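Local coordinates for protein endo-N-acetyl-beta-D-glucosaminidase (Hypocrea jecorina, PDB 4AC1) that cleaves the chitobiose core of N-linked glycans as a family 18 endo-N-acetyl-beta-D-glucosaminidase and is responsible for deglycosylating the cellulases of its fungus, at residues G134-I139 against Q176-N181; Q109-I114 against I139-A144; S159-S164 against F170-L175. All coordinates share one frame; numbering follows the deposited sequence. Where two conformers were deposited one is given.

Interaction 1 of 3, residues G134-I139 against Q176-N181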
ATOM      1  N   GLY A 134      17.937  -0.579  -9.639  1.00  6.26           N
ATOM      2  CA  GLY A 134      17.620  -1.081  -8.301  1.00  5.95           C
ATOM      3  C   GLY A 134      16.172  -1.533  -8.129  1.00  5.94           C
ATOM      4  O   GLY A 134      15.907  -2.635  -7.635  1.00  6.27           O
ATOM      5  N   ILE A 135      15.220  -0.697  -8.545  1.00  5.68           N
ATOM      6  CA  ILE A 135      13.811  -1.080  -8.405  1.00  6.09           C
ATOM      7  C   ILE A 135      13.471  -2.232  -9.329  1.00  6.14           C
ATOM      8  O   ILE A 135      12.755  -3.155  -8.935  1.00  6.08           O
ATOM      9  CB  ILE A 135      12.806   0.120  -8.567  1.00  6.88           C
ATOM     10  CG1 ILE A 135      11.392  -0.279  -8.112  1.00  6.61           C
ATOM     11  CG2 ILE A 135      12.796   0.662  -9.997  1.00  6.51           C
ATOM     12  CD1 ILE A 135      11.316  -0.689  -6.628  1.00  7.44           C
ATOM     13  N   ASP A 136      14.003  -2.196 -10.551  1.00  6.11           N
ATOM     14  CA  ASP A 136      13.744  -3.278 -11.497  1.00  6.72           C
ATOM     15  C   ASP A 136      14.234  -4.624 -10.940  1.00  6.35           C
ATOM     16  O   ASP A 136      13.530  -5.637 -11.018  1.00  6.73           O
ATOM     17  CB  ASP A 136      14.399  -3.003 -12.858  1.00  6.22           C
ATOM     18  CG  ASP A 136      13.773  -1.828 -13.626  1.00  8.42           C
ATOM     19  OD1 ASP A 136      12.859  -1.119 -13.142  1.00  9.44           O
ATOM     20  OD2 ASP A 136      14.235  -1.596 -14.768  1.00  7.96           O
ATOM     21  N   ARG A 137      15.451  -4.629 -10.389  1.00  6.86           N
ATOM     22  CA  ARG A 137      16.023  -5.823  -9.789  1.00  7.18           C
ATOM     23  C   ARG A 137      15.176  -6.303  -8.622  1.00  6.16           C
ATOM     24  O   ARG A 137      14.898  -7.489  -8.509  1.00  6.37           O
ATOM     25  CB  ARG A 137      17.455  -5.556  -9.321  1.00  7.44           C
ATOM     26  CG  ARG A 137      18.061  -6.699  -8.507  1.00  9.17           C
ATOM     27  CD  ARG A 137      19.501  -6.452  -8.109  1.00 10.74           C
ATOM     28  NE  ARG A 137      19.666  -5.284  -7.250  1.00 12.00           N
ATOM     29  CZ  ARG A 137      20.841  -4.822  -6.831  1.00 12.75           C
ATOM     30  NH1 ARG A 137      21.959  -5.427  -7.211  1.00 14.74           N
ATOM     31  NH2 ARG A 137      20.902  -3.751  -6.048  1.00 13.40           N
ATOM     32  N   LEU A 138      14.774  -5.391  -7.745  1.00  5.39           N
ATOM     33  CA  LEU A 138      14.034  -5.794  -6.561  1.00  5.47           C
ATOM     34  C   LEU A 138      12.733  -6.502  -6.915  1.00  5.73           C
ATOM     35  O   LEU A 138      12.408  -7.543  -6.353  1.00  6.17           O
ATOM     36  CB  LEU A 138      13.766  -4.576  -5.684  1.00  5.60           C
ATOM     37  CG  LEU A 138      13.010  -4.784  -4.372  1.00  6.05           C
ATOM     38  CD1 LEU A 138      13.672  -5.850  -3.478  1.00  7.07           C
ATOM     39  CD2 LEU A 138      12.889  -3.448  -3.651  1.00  7.15           C
ATOM     40  N   ILE A 139      11.982  -5.915  -7.843  1.00  6.31           N
ATOM     41  CA  ILE A 139      10.712  -6.482  -8.279  1.00  7.12           C
ATOM     42  C   ILE A 139      10.928  -7.811  -8.993  1.00  7.22           C
ATOM     43  O   ILE A 139      10.240  -8.783  -8.705  1.00  7.62           O
ATOM     44  CB  ILE A 139       9.962  -5.492  -9.186  1.00  7.14           C
ATOM     45  CG1 ILE A 139       9.565  -4.271  -8.356  1.00  8.52           C
ATOM     46  CG2 ILE A 139       8.741  -6.152  -9.875  1.00  8.38           C
ATOM     47  CD1 ILE A 139       8.983  -3.162  -9.128  1.00 10.95           C
ATOM     48  N   GLN A 176       6.831   0.249 -15.557  1.00  6.28           N
ATOM     49  CA  GLN A 176       5.655  -0.429 -16.092  1.00  6.45           C
ATOM     50  C   GLN A 176       6.025  -1.188 -17.371  1.00  6.80           C
ATOM     51  O   GLN A 176       5.592  -2.330 -17.571  1.00  6.37           O
ATOM     52  CB  GLN A 176       4.490   0.556 -16.322  1.00  6.94           C
ATOM     53  CG  GLN A 176       3.319   0.008 -17.155  1.00  7.74           C
ATOM     54  CD  GLN A 176       2.613  -1.184 -16.527  1.00  8.70           C
ATOM     55  OE1 GLN A 176       2.384  -1.225 -15.312  1.00 11.02           O
ATOM     56  NE2 GLN A 176       2.231  -2.144 -17.353  1.00  9.12           N
ATOM     57  N   GLN A 177       6.843  -0.574 -18.223  1.00  6.21           N
ATOM     58  CA  GLN A 177       7.240  -1.259 -19.457  1.00  7.00           C
ATOM     59  C   GLN A 177       8.025  -2.556 -19.214  1.00  7.04           C
ATOM     60  O   GLN A 177       7.744  -3.582 -19.832  1.00  6.59           O
ATOM     61  CB  GLN A 177       8.030  -0.331 -20.370  1.00  7.65           C
ATOM     62  CG  GLN A 177       7.192   0.833 -20.898  1.00  9.58           C
ATOM     63  CD  GLN A 177       7.874   1.621 -21.991  1.00 12.87           C
ATOM     64  OE1 GLN A 177       8.757   1.109 -22.677  1.00 15.15           O
ATOM     65  NE2 GLN A 177       7.458   2.874 -22.171  1.00 13.58           N
ATOM     66  N   THR A 178       9.001  -2.519 -18.308  1.00  6.43           N
ATOM     67  CA  THR A 178       9.929  -3.652 -18.120  1.00  6.95           C
ATOM     68  C   THR A 178       9.432  -4.682 -17.093  1.00  7.17           C
ATOM     69  O   THR A 178       9.655  -5.887 -17.265  1.00  7.47           O
ATOM     70  CB  THR A 178      11.345  -3.167 -17.739  1.00  6.90           C
ATOM     71  OG1 THR A 178      11.255  -2.354 -16.570  1.00  6.61           O
ATOM     72  CG2 THR A 178      11.969  -2.343 -18.851  1.00  7.96           C
ATOM     73  N   GLN A 179       8.737  -4.213 -16.051  1.00  6.68           N
ATOM     74  CA  GLN A 179       8.285  -5.065 -14.940  1.00  7.14           C
ATOM     75  C   GLN A 179       6.781  -5.019 -14.709  1.00  7.09           C
ATOM     76  O   GLN A 179       6.300  -5.604 -13.737  1.00  7.19           O
ATOM     77  CB  GLN A 179       9.013  -4.720 -13.627  1.00  7.57           C
ATOM     78  CG  GLN A 179      10.301  -5.494 -13.433  1.00  9.56           C
ATOM     79  CD  GLN A 179      11.424  -4.965 -14.302  1.00 10.95           C
ATOM     80  OE1 GLN A 179      11.600  -3.753 -14.419  1.00 12.68           O
ATOM     81  NE2 GLN A 179      12.201  -5.860 -14.890  1.00 11.54           N
ATOM     82  N   GLY A 180       6.027  -4.371 -15.601  1.00  7.28           N
ATOM     83  CA  GLY A 180       4.582  -4.210 -15.399  1.00  7.52           C
ATOM     84  C   GLY A 180       3.814  -5.501 -15.215  1.00  8.03           C
ATOM     85  O   GLY A 180       2.859  -5.559 -14.446  1.00  7.49           O
ATOM     86  N   ASN A 181       4.221  -6.541 -15.932  1.00  8.47           N
ATOM     87  CA  ASN A 181       3.590  -7.855 -15.787  1.00  9.16           C
ATOM     88  C   ASN A 181       3.878  -8.508 -14.434  1.00  9.36           C
ATOM     89  O   ASN A 181       3.225  -9.482 -14.073  1.00 10.23           O
ATOM     90  CB  ASN A 181       4.027  -8.788 -16.922  1.00  9.77           C
ATOM     91  CG  ASN A 181       5.514  -9.083 -16.891  1.00 11.04           C
ATOM     92  OD1 ASN A 181       6.334  -8.182 -16.679  1.00 12.13           O
ATOM     93  ND2 ASN A 181       5.874 -10.344 -17.116  1.00 16.12           N
TER
HETATM   94  O   HOH W   1      12.794   0.060 -16.223  1.00  7.45           O
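One water joins Asp-136 and Thr-178 across the groove between helix 132-146 and helix 172-179. It donates both its protons, one to OD2 of Asp-136 at 2.6 Å and the other to OG1 of Thr-178 at 2.9 Å. The two side chains meet at about a right angle, the hydroxyl standing 3.6 Å from OD2 of Asp-136, a gap that the water spans. Thr-178 holds OG1 between its backbone N and carbonyl carbon (chi1 56°), from where it also bonds the carbonyl oxygen of Ala-174 one turn earlier. The other carboxylate oxygen of Asp-136, OD1, takes a hydrogen bond from Gln-132 on its own helix, so both oxygens have partners.

The two helices are neighbours on the outside of the (beta/alpha)8 barrel of family 18, following the adjacent parallel strands 121-125 and 151-154, and their nearest CA atoms, those of Asp-136 and Gln-179, lie 6.7 Å apart.

Apolar contact is made by the aliphatic part of Gln-179 against Ile-139. The glutamine chain is bent at chi2 (76°) and folds into the groove, its CG 3.9 Å from CG2 of Ile-139. Ile-139 also touches Leu-175 of helix 172-179 and, on the barrel side, Leu-154 of strand 151-154.

Interaction 2 of 3, residues Q109-I114 against I139-A144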
ATOM      1  N   GLN A 109      17.096 -10.425   4.079  1.00  6.92           N
ATOM      2  CA  GLN A 109      16.297 -10.045   5.247  1.00  7.86           C
ATOM      3  C   GLN A 109      14.827  -9.782   4.892  1.00  8.13           C
ATOM      4  O   GLN A 109      13.918 -10.205   5.616  1.00  7.92           O
ATOM      5  CB  GLN A 109      16.878  -8.813   5.928  1.00  8.29           C
ATOM      6  CG  GLN A 109      18.231  -9.009   6.625  1.00  8.94           C
ATOM      7  CD  GLN A 109      18.664  -7.743   7.337  1.00  9.07           C
ATOM      8  OE1 GLN A 109      18.196  -6.655   7.016  1.00 10.95           O
ATOM      9  NE2 GLN A 109      19.557  -7.873   8.306  1.00 10.29           N
ATOM     10  N   LEU A 110      14.595  -9.084   3.786  1.00  7.69           N
ATOM     11  CA  LEU A 110      13.225  -8.820   3.334  1.00  7.35           C
ATOM     12  C   LEU A 110      12.509 -10.120   2.969  1.00  6.98           C
ATOM     13  O   LEU A 110      11.381 -10.355   3.399  1.00  6.63           O
ATOM     14  CB  LEU A 110      13.220  -7.830   2.157  1.00  7.17           C
ATOM     15  CG  LEU A 110      11.854  -7.455   1.566  1.00  7.56           C
ATOM     16  CD1 LEU A 110      10.972  -6.737   2.601  1.00  9.74           C
ATOM     17  CD2 LEU A 110      12.021  -6.610   0.304  1.00  6.91           C
ATOM     18  N   ARG A 111      13.183 -10.966   2.195  1.00  6.84           N
ATOM     19  CA  ARG A 111      12.655 -12.267   1.801  1.00  7.57           C
ATOM     20  C   ARG A 111      12.317 -13.095   3.042  1.00  8.06           C
ATOM     21  O   ARG A 111      11.228 -13.675   3.137  1.00  8.08           O
ATOM     22  CB  ARG A 111      13.682 -12.989   0.918  1.00  7.55           C
ATOM     23  CG  ARG A 111      13.317 -14.414   0.528  1.00  9.48           C
ATOM     24  CD  ARG A 111      14.543 -15.249   0.146  1.00 12.05           C
ATOM     25  NE  ARG A 111      15.463 -15.394   1.271  1.00 14.14           N
ATOM     26  CZ  ARG A 111      16.778 -15.193   1.205  1.00 13.08           C
ATOM     27  NH1 ARG A 111      17.354 -14.866   0.046  1.00 13.05           N
ATOM     28  NH2 ARG A 111      17.521 -15.334   2.297  1.00 13.88           N
ATOM     29  N   ASP A 112      13.251 -13.138   3.995  1.00  8.37           N
ATOM     30  CA  ASP A 112      13.057 -13.888   5.238  1.00  9.22           C
ATOM     31  C   ASP A 112      11.864 -13.392   6.045  1.00  8.96           C
ATOM     32  O   ASP A 112      11.163 -14.187   6.648  1.00  8.30           O
ATOM     33  CB  ASP A 112      14.314 -13.858   6.118  1.00 10.03           C
ATOM     34  CG  ASP A 112      15.452 -14.706   5.574  1.00 13.30           C
ATOM     35  OD1 ASP A 112      15.237 -15.476   4.620  1.00 13.97           O
ATOM     36  OD2 ASP A 112      16.565 -14.594   6.129  1.00 16.37           O
ATOM     37  N   ALA A 113      11.654 -12.083   6.072  1.00  8.44           N
ATOM     38  CA  ALA A 113      10.527 -11.519   6.813  1.00  8.30           C
ATOM     39  C   ALA A 113       9.211 -11.913   6.144  1.00  7.67           C
ATOM     40  O   ALA A 113       8.244 -12.288   6.821  1.00  8.00           O
ATOM     41  CB  ALA A 113      10.661 -10.018   6.914  1.00  8.49           C
ATOM     42  N   ILE A 114       9.170 -11.853   4.815  1.00  7.11           N
ATOM     43  CA  ILE A 114       7.991 -12.281   4.092  1.00  7.35           C
ATOM     44  C   ILE A 114       7.622 -13.741   4.427  1.00  7.96           C
ATOM     45  O   ILE A 114       6.444 -14.065   4.654  1.00  7.68           O
ATOM     46  CB  ILE A 114       8.185 -12.091   2.576  1.00  6.62           C
ATOM     47  CG1 ILE A 114       8.230 -10.595   2.236  1.00  7.37           C
ATOM     48  CG2 ILE A 114       7.086 -12.807   1.809  1.00  6.98           C
ATOM     49  CD1 ILE A 114       8.866 -10.291   0.898  1.00  7.46           C
ATOM     50  N   ILE A 139      11.982  -5.915  -7.843  1.00  6.31           N
ATOM     51  CA  ILE A 139      10.712  -6.482  -8.279  1.00  7.12           C
ATOM     52  C   ILE A 139      10.928  -7.811  -8.993  1.00  7.22           C
ATOM     53  O   ILE A 139      10.240  -8.783  -8.705  1.00  7.62           O
ATOM     54  CB  ILE A 139       9.962  -5.492  -9.186  1.00  7.14           C
ATOM     55  CG1 ILE A 139       9.565  -4.271  -8.356  1.00  8.52           C
ATOM     56  CG2 ILE A 139       8.741  -6.152  -9.875  1.00  8.38           C
ATOM     57  CD1 ILE A 139       8.983  -3.162  -9.128  1.00 10.95           C
ATOM     58  N   ALA A 140      11.879  -7.854  -9.930  1.00  6.92           N
ATOM     59  CA  ALA A 140      12.148  -9.093 -10.650  1.00  7.11           C
ATOM     60  C   ALA A 140      12.593 -10.234  -9.733  1.00  6.67           C
ATOM     61  O   ALA A 140      12.193 -11.384  -9.919  1.00  7.18           O
ATOM     62  CB  ALA A 140      13.178  -8.862 -11.769  1.00  7.27           C
ATOM     63  N   ARG A 141      13.418  -9.904  -8.747  1.00  6.81           N
ATOM     64  CA  ARG A 141      13.918 -10.879  -7.791  1.00  7.17           C
ATOM     65  C   ARG A 141      12.802 -11.388  -6.875  1.00  7.23           C
ATOM     66  O   ARG A 141      12.704 -12.599  -6.636  1.00  6.71           O
ATOM     67  CB  ARG A 141      15.082 -10.312  -6.969  1.00  7.53           C
ATOM     68  CG  ARG A 141      15.627 -11.252  -5.907  1.00  8.10           C
ATOM     69  CD  ARG A 141      16.200 -12.546  -6.463  1.00  9.74           C
ATOM     70  NE  ARG A 141      16.772 -13.322  -5.367  1.00  9.21           N
ATOM     71  CZ  ARG A 141      17.979 -13.103  -4.855  1.00  9.46           C
ATOM     72  NH1 ARG A 141      18.755 -12.153  -5.367  1.00  9.44           N
ATOM     73  NH2 ARG A 141      18.414 -13.833  -3.835  1.00 10.95           N
ATOM     74  N   LEU A 142      11.958 -10.473  -6.384  1.00  6.80           N
ATOM     75  CA  LEU A 142      10.785 -10.878  -5.591  1.00  7.41           C
ATOM     76  C   LEU A 142       9.889 -11.812  -6.388  1.00  7.39           C
ATOM     77  O   LEU A 142       9.445 -12.845  -5.881  1.00  6.59           O
ATOM     78  CB  LEU A 142       9.997  -9.653  -5.130  1.00  7.48           C
ATOM     79  CG  LEU A 142      10.554  -8.898  -3.919  1.00  5.67           C
ATOM     80  CD1 LEU A 142       9.854  -7.557  -3.789  1.00  7.83           C
ATOM     81  CD2 LEU A 142      10.399  -9.716  -2.633  1.00  7.12           C
ATOM     82  N   ARG A 143       9.628 -11.450  -7.646  1.00  7.71           N
ATOM     83  CA  ARG A 143       8.795 -12.253  -8.538  0.50  8.24           C
ATOM     84  C   ARG A 143       9.424 -13.636  -8.762  1.00  7.82           C
ATOM     85  O   ARG A 143       8.733 -14.661  -8.772  1.00  8.36           O
ATOM     86  CB  ARG A 143       8.591 -11.495  -9.859  0.50  8.20           C
ATOM     87  CG  ARG A 143       7.509 -12.027 -10.784  0.50  8.92           C
ATOM     88  CD  ARG A 143       6.205 -12.308 -10.050  0.50  7.38           C
ATOM     89  NE  ARG A 143       5.412 -11.111  -9.749  0.50  5.87           N
ATOM     90  CZ  ARG A 143       4.404 -11.123  -8.884  0.50  5.49           C
ATOM     91  NH1 ARG A 143       4.111 -12.250  -8.254  0.50  5.80           N
ATOM     92  NH2 ARG A 143       3.703 -10.027  -8.641  0.50  4.98           N
ATOM     93  N   ALA A 144      10.736 -13.655  -8.953  1.00  8.25           N
ATOM     94  CA  ALA A 144      11.468 -14.903  -9.150  1.00  7.87           C
ATOM     95  C   ALA A 144      11.379 -15.817  -7.930  1.00  8.55           C
ATOM     96  O   ALA A 144      11.106 -17.008  -8.068  1.00  8.81           O
ATOM     97  CB  ALA A 144      12.942 -14.627  -9.521  1.00  8.78           C
TER
HETATM   98  O   HOH W   2      16.556 -15.681  -2.519  1.00 13.40           O
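Leu-142 carries the apolar half of this contact, with CD2 resting 3.9 Å from CD1 of Ile-114 where the two side chains cross at a slant. Its CB does not head straight for helix 100-116. The first torsion, with CG anti to the carbonyl carbon (chi1 -79°), swings the branched end nearer. CD2 of Leu-110 approaches the same methyl, CD2 of Leu-142, to 4.6 Å, so Leu-142 faces two residues one turn apart on the neighbouring helix. Tyr-107 of that helix and Ile-152 of strand 151-154 also touch Leu-142. The contact thus packs two successive outer helices of the (beta/alpha)8 barrel against each other on the outside of the strands.

Toward the outer surface Arg-111 takes over. Its chain bends at chi3, and its NH1 comes 4.2 Å from NH2 of Arg-141, the two guanidinium planes being turned 34° apart. Arg-141 lies at the edge of the Arg-111 group, near its plane. One water accepts from both cations, from NH1 of Arg-111 at 2.8 Å and from NH2 of Arg-141 at 2.9 Å. At another corner, NH2 of Arg-111 forms a salt bridge with OD1 of Asp-112 at 3.3 Å; the donor comes from above the carboxylate plane, 41° out of it, while OD1 stays in the guanidinium plane. Arg-141 has two acidic partners of its own, Glu-104 at NH1 and Asp-145 at NE.

Two like charges can therefore stand close here, probably because each is paired with carboxylate, Arg-111 with Asp-112 and Arg-141 with Glu-104 and Asp-145, and a shared water accepts from one nitrogen of each, which is likely to soften their repulsion.

Interaction 3 of 3, residues S159-S164 against F170-L175. With ZN (zinc ion), chain I.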
ATOM      1  N   SER A 159       1.083  12.149  -9.418  1.00  4.59           N
ATOM      2  CA  SER A 159       1.814  12.877 -10.458  1.00  4.75           C
ATOM      3  C   SER A 159       2.987  12.065 -11.025  1.00  4.84           C
ATOM      4  O   SER A 159       3.445  12.335 -12.129  1.00  5.05           O
ATOM      5  CB  SER A 159       2.283  14.243  -9.951  1.00  5.33           C
ATOM      6  OG  SER A 159       2.962  14.105  -8.722  1.00  5.56           O
ATOM      7  N   ALA A 160       3.485  11.082 -10.280  1.00  5.02           N
ATOM      8  CA  ALA A 160       4.566  10.226 -10.793  1.00  5.31           C
ATOM      9  C   ALA A 160       4.110   9.314 -11.926  1.00  5.22           C
ATOM     10  O   ALA A 160       4.938   8.787 -12.675  1.00  5.67           O
ATOM     11  CB  ALA A 160       5.188   9.413  -9.675  1.00  5.57           C
ATOM     12  N   LEU A 161       2.800   9.150 -12.055  1.00  5.15           N
ATOM     13  CA  LEU A 161       2.212   8.369 -13.148  1.00  5.63           C
ATOM     14  C   LEU A 161       1.741   9.268 -14.298  1.00  6.36           C
ATOM     15  O   LEU A 161       1.126   8.798 -15.263  1.00  6.76           O
ATOM     16  CB  LEU A 161       1.061   7.502 -12.638  1.00  5.18           C
ATOM     17  CG  LEU A 161       1.376   6.528 -11.498  1.00  4.87           C
ATOM     18  CD1 LEU A 161       0.191   5.625 -11.246  1.00  6.30           C
ATOM     19  CD2 LEU A 161       2.645   5.729 -11.752  1.00  4.90           C
ATOM     20  N   GLU A 162       2.048  10.562 -14.168  1.00  7.66           N
ATOM     21  CA  GLU A 162       1.701  11.602 -15.145  1.00  9.44           C
ATOM     22  C   GLU A 162       2.940  12.374 -15.605  1.00 10.12           C
ATOM     23  O   GLU A 162       2.845  13.566 -15.917  1.00 10.52           O
ATOM     24  CB  GLU A 162       0.705  12.582 -14.527  1.00 10.34           C
ATOM     25  CG  GLU A 162      -0.590  11.934 -14.067  1.00 11.18           C
ATOM     26  CD  GLU A 162      -1.402  12.832 -13.150  1.00 12.76           C
ATOM     27  OE1 GLU A 162      -1.088  12.931 -11.945  1.00 14.81           O
ATOM     28  OE2 GLU A 162      -2.361  13.467 -13.631  1.00 12.96           O
ATOM     29  N   ASP A 163       4.095  11.714 -15.643  1.00 10.20           N
ATOM     30  CA  ASP A 163       5.343  12.331 -16.122  1.00 11.17           C
ATOM     31  C   ASP A 163       5.771  13.560 -15.306  1.00 11.17           C
ATOM     32  O   ASP A 163       6.409  14.483 -15.837  1.00 11.58           O
ATOM     33  CB  ASP A 163       5.241  12.685 -17.622  1.00 11.47           C
ATOM     34  CG  ASP A 163       4.739  11.525 -18.473  1.00 12.15           C
ATOM     35  OD1 ASP A 163       5.195  10.381 -18.257  1.00 12.29           O
ATOM     36  OD2 ASP A 163       3.891  11.759 -19.371  1.00 14.28           O
ATOM     37  N   SER A 164       5.437  13.569 -14.018  1.00 10.18           N
ATOM     38  CA  SER A 164       5.649  14.747 -13.182  1.00  9.61           C
ATOM     39  C   SER A 164       6.186  14.381 -11.781  1.00  8.31           C
ATOM     40  O   SER A 164       6.865  13.365 -11.612  1.00  8.82           O
ATOM     41  CB  SER A 164       4.358  15.566 -13.125  1.00  9.55           C
ATOM     42  OG  SER A 164       4.570  16.838 -12.548  1.00  9.44           O
ATOM     43  N   PHE A 170      13.293   6.861  -9.711  1.00  7.19           N
ATOM     44  CA  PHE A 170      13.094   6.100 -10.945  1.00  6.41           C
ATOM     45  C   PHE A 170      11.800   6.461 -11.683  1.00  6.30           C
ATOM     46  O   PHE A 170      10.890   7.087 -11.116  1.00  6.97           O
ATOM     47  CB  PHE A 170      13.135   4.594 -10.674  1.00  6.77           C
ATOM     48  CG  PHE A 170      12.050   4.109  -9.755  1.00  6.72           C
ATOM     49  CD1 PHE A 170      10.767   3.894 -10.242  1.00  6.53           C
ATOM     50  CD2 PHE A 170      12.311   3.870  -8.403  1.00  7.43           C
ATOM     51  CE1 PHE A 170       9.755   3.441  -9.416  1.00  6.07           C
ATOM     52  CE2 PHE A 170      11.292   3.401  -7.562  1.00  7.29           C
ATOM     53  CZ  PHE A 170      10.013   3.200  -8.073  1.00  7.62           C
ATOM     54  N   SER A 171      11.727   6.053 -12.949  1.00  5.60           N
ATOM     55  CA  SER A 171      10.555   6.298 -13.776  1.00  5.75           C
ATOM     56  C   SER A 171       9.519   5.175 -13.637  1.00  5.63           C
ATOM     57  O   SER A 171       9.831   3.999 -13.849  1.00  5.56           O
ATOM     58  CB  SER A 171      10.975   6.449 -15.241  1.00  6.30           C
ATOM     59  OG  SER A 171       9.837   6.338 -16.078  1.00  7.10           O
ATOM     60  N   TYR A 172       8.277   5.540 -13.318  1.00  5.07           N
ATOM     61  CA  TYR A 172       7.200   4.559 -13.243  1.00  5.60           C
ATOM     62  C   TYR A 172       6.745   4.098 -14.620  1.00  6.07           C
ATOM     63  O   TYR A 172       6.244   2.992 -14.755  1.00  5.62           O
ATOM     64  CB  TYR A 172       6.026   5.098 -12.423  1.00  5.46           C
ATOM     65  CG  TYR A 172       6.291   4.998 -10.940  1.00  5.85           C
ATOM     66  CD1 TYR A 172       6.926   6.039 -10.260  1.00  4.73           C
ATOM     67  CD2 TYR A 172       5.935   3.855 -10.218  1.00  5.74           C
ATOM     68  CE1 TYR A 172       7.205   5.953  -8.913  1.00  5.13           C
ATOM     69  CE2 TYR A 172       6.216   3.749  -8.861  1.00  5.70           C
ATOM     70  CZ  TYR A 172       6.841   4.810  -8.218  1.00  5.08           C
ATOM     71  OH  TYR A 172       7.111   4.714  -6.873  1.00  5.63           O
ATOM     72  N   THR A 173       6.899   4.936 -15.646  1.00  6.54           N
ATOM     73  CA  THR A 173       6.541   4.477 -16.989  0.50  6.41           C
ATOM     74  C   THR A 173       7.579   3.477 -17.491  1.00  7.13           C
ATOM     75  O   THR A 173       7.206   2.466 -18.076  1.00  7.43           O
ATOM     76  CB  THR A 173       6.356   5.600 -18.006  0.50  6.76           C
ATOM     77  OG1 THR A 173       7.484   6.465 -17.941  0.50  4.90           O
ATOM     78  CG2 THR A 173       5.066   6.389 -17.738  0.50  7.07           C
ATOM     79  N   ALA A 174       8.864   3.704 -17.219  1.00  6.61           N
ATOM     80  CA  ALA A 174       9.892   2.716 -17.567  1.00  6.83           C
ATOM     81  C   ALA A 174       9.655   1.415 -16.795  1.00  6.35           C
ATOM     82  O   ALA A 174       9.720   0.328 -17.372  1.00  6.82           O
ATOM     83  CB  ALA A 174      11.273   3.257 -17.281  1.00  7.16           C
ATOM     84  N   LEU A 175       9.397   1.523 -15.489  1.00  6.08           N
ATOM     85  CA  LEU A 175       9.094   0.347 -14.662  1.00  6.33           C
ATOM     86  C   LEU A 175       7.906  -0.451 -15.197  1.00  5.86           C
ATOM     87  O   LEU A 175       7.959  -1.691 -15.277  1.00  6.38           O
ATOM     88  CB  LEU A 175       8.835   0.761 -13.213  1.00  6.12           C
ATOM     89  CG  LEU A 175       8.566  -0.363 -12.209  1.00  6.46           C
ATOM     90  CD1 LEU A 175       9.764  -1.274 -12.085  1.00  7.50           C
ATOM     91  CD2 LEU A 175       8.199   0.222 -10.856  1.00  7.69           C
TER
HETATM   92 ZN    ZN I1293       3.556  10.348 -20.936  0.50  9.64          ZN
HETATM   93  O   HOH W   3       7.612   8.327 -13.075  1.00  9.71           O
HETATM   94  O   HOH W   4       7.331   8.547 -16.245  1.00 19.92           O
HETATM   95  O   HOH W   5       4.928   8.996 -20.487  1.00 22.33           O
HETATM   96  O   HOH W   6       4.888  11.410 -22.078  1.00 20.13           O
HETATM   97  O   HOH W   7       2.025  11.740 -21.633  1.00 22.37           O
HETATM   98  O   HOH W   8       3.170   9.337 -22.533  1.00 27.48           O
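Tyr-172 turns its ring obliquely to Ala-160 and Leu-161, both on one side of the ring plane. CD2 of Leu-161 reaches in at the root of the side chain, 3.5 Å from CB of Tyr-172, and CB of Ala-160 lies farther along, 3.8 Å from CD1 of Tyr-172. CE1 of Phe-170 sits over the ring centre from the opposite side, 3.4 Å above the plane. With CG of Tyr-172 anti to the carbonyl carbon (chi1 -79°), the phenol runs inward to Leu-154 of the barrel, and its OH is hydrogen-bonded to OG of Ser-168. A leucine here would probably leave that serine without its hydroxyl partner and open a gap between Phe-170 and Ala-160.

The backbones are tied by a water at the ring edge, which accepts from N of Tyr-172 and donates to O of Ala-160 at 2.7 Å. Ser-171 is the N-cap of helix 172-179: its OG accepts a nearly straight bond (172°) from N of Ala-174 at 3.0 Å.

Farther out, Asp-163 binds zinc through OD2 at 2.1 Å. Its OD1 accepts from one of the metal-bound waters at 2.6 Å, which, with the metal bond, probably holds the turn of the carboxylate. Thr-173 crosses this side chain at about a right angle, its CG2 4.0 Å from OD1 of Asp-163. Four waters and OD1 of Asn-209 complete six ligands, a largely hydrated surface zinc site. The whole is a barrel loop folded back on the helix it leads into, between strand 151-154 and helix 172-179 of the (beta/alpha)8 fold.

Helix 132-146 serves both interaction 1 and interaction 2, whose centres lie about 13 Å apart, and Ile-139 belongs to both. Helix 172-179 is used by interactions 1 and 3. Helix 132-146 also packs on segment 170-175: CG2 of Ile-135 lies 3.5 Å from CG of Phe-170, and CD1 of Ile-139 lies 3.6 Å from CD1 of Leu-175. Three successive barrel helices and a strand-to-helix loop thus form one outer layer. Interactions 2 and 3, about 23 Å apart between centres, lie at its ends. The side chain of Tyr-172 comes within about 7 Å of that of Asp-125, which with Glu-127 fits the DxDxE signature of family 18; the zinc on Asp-163 is a separate site.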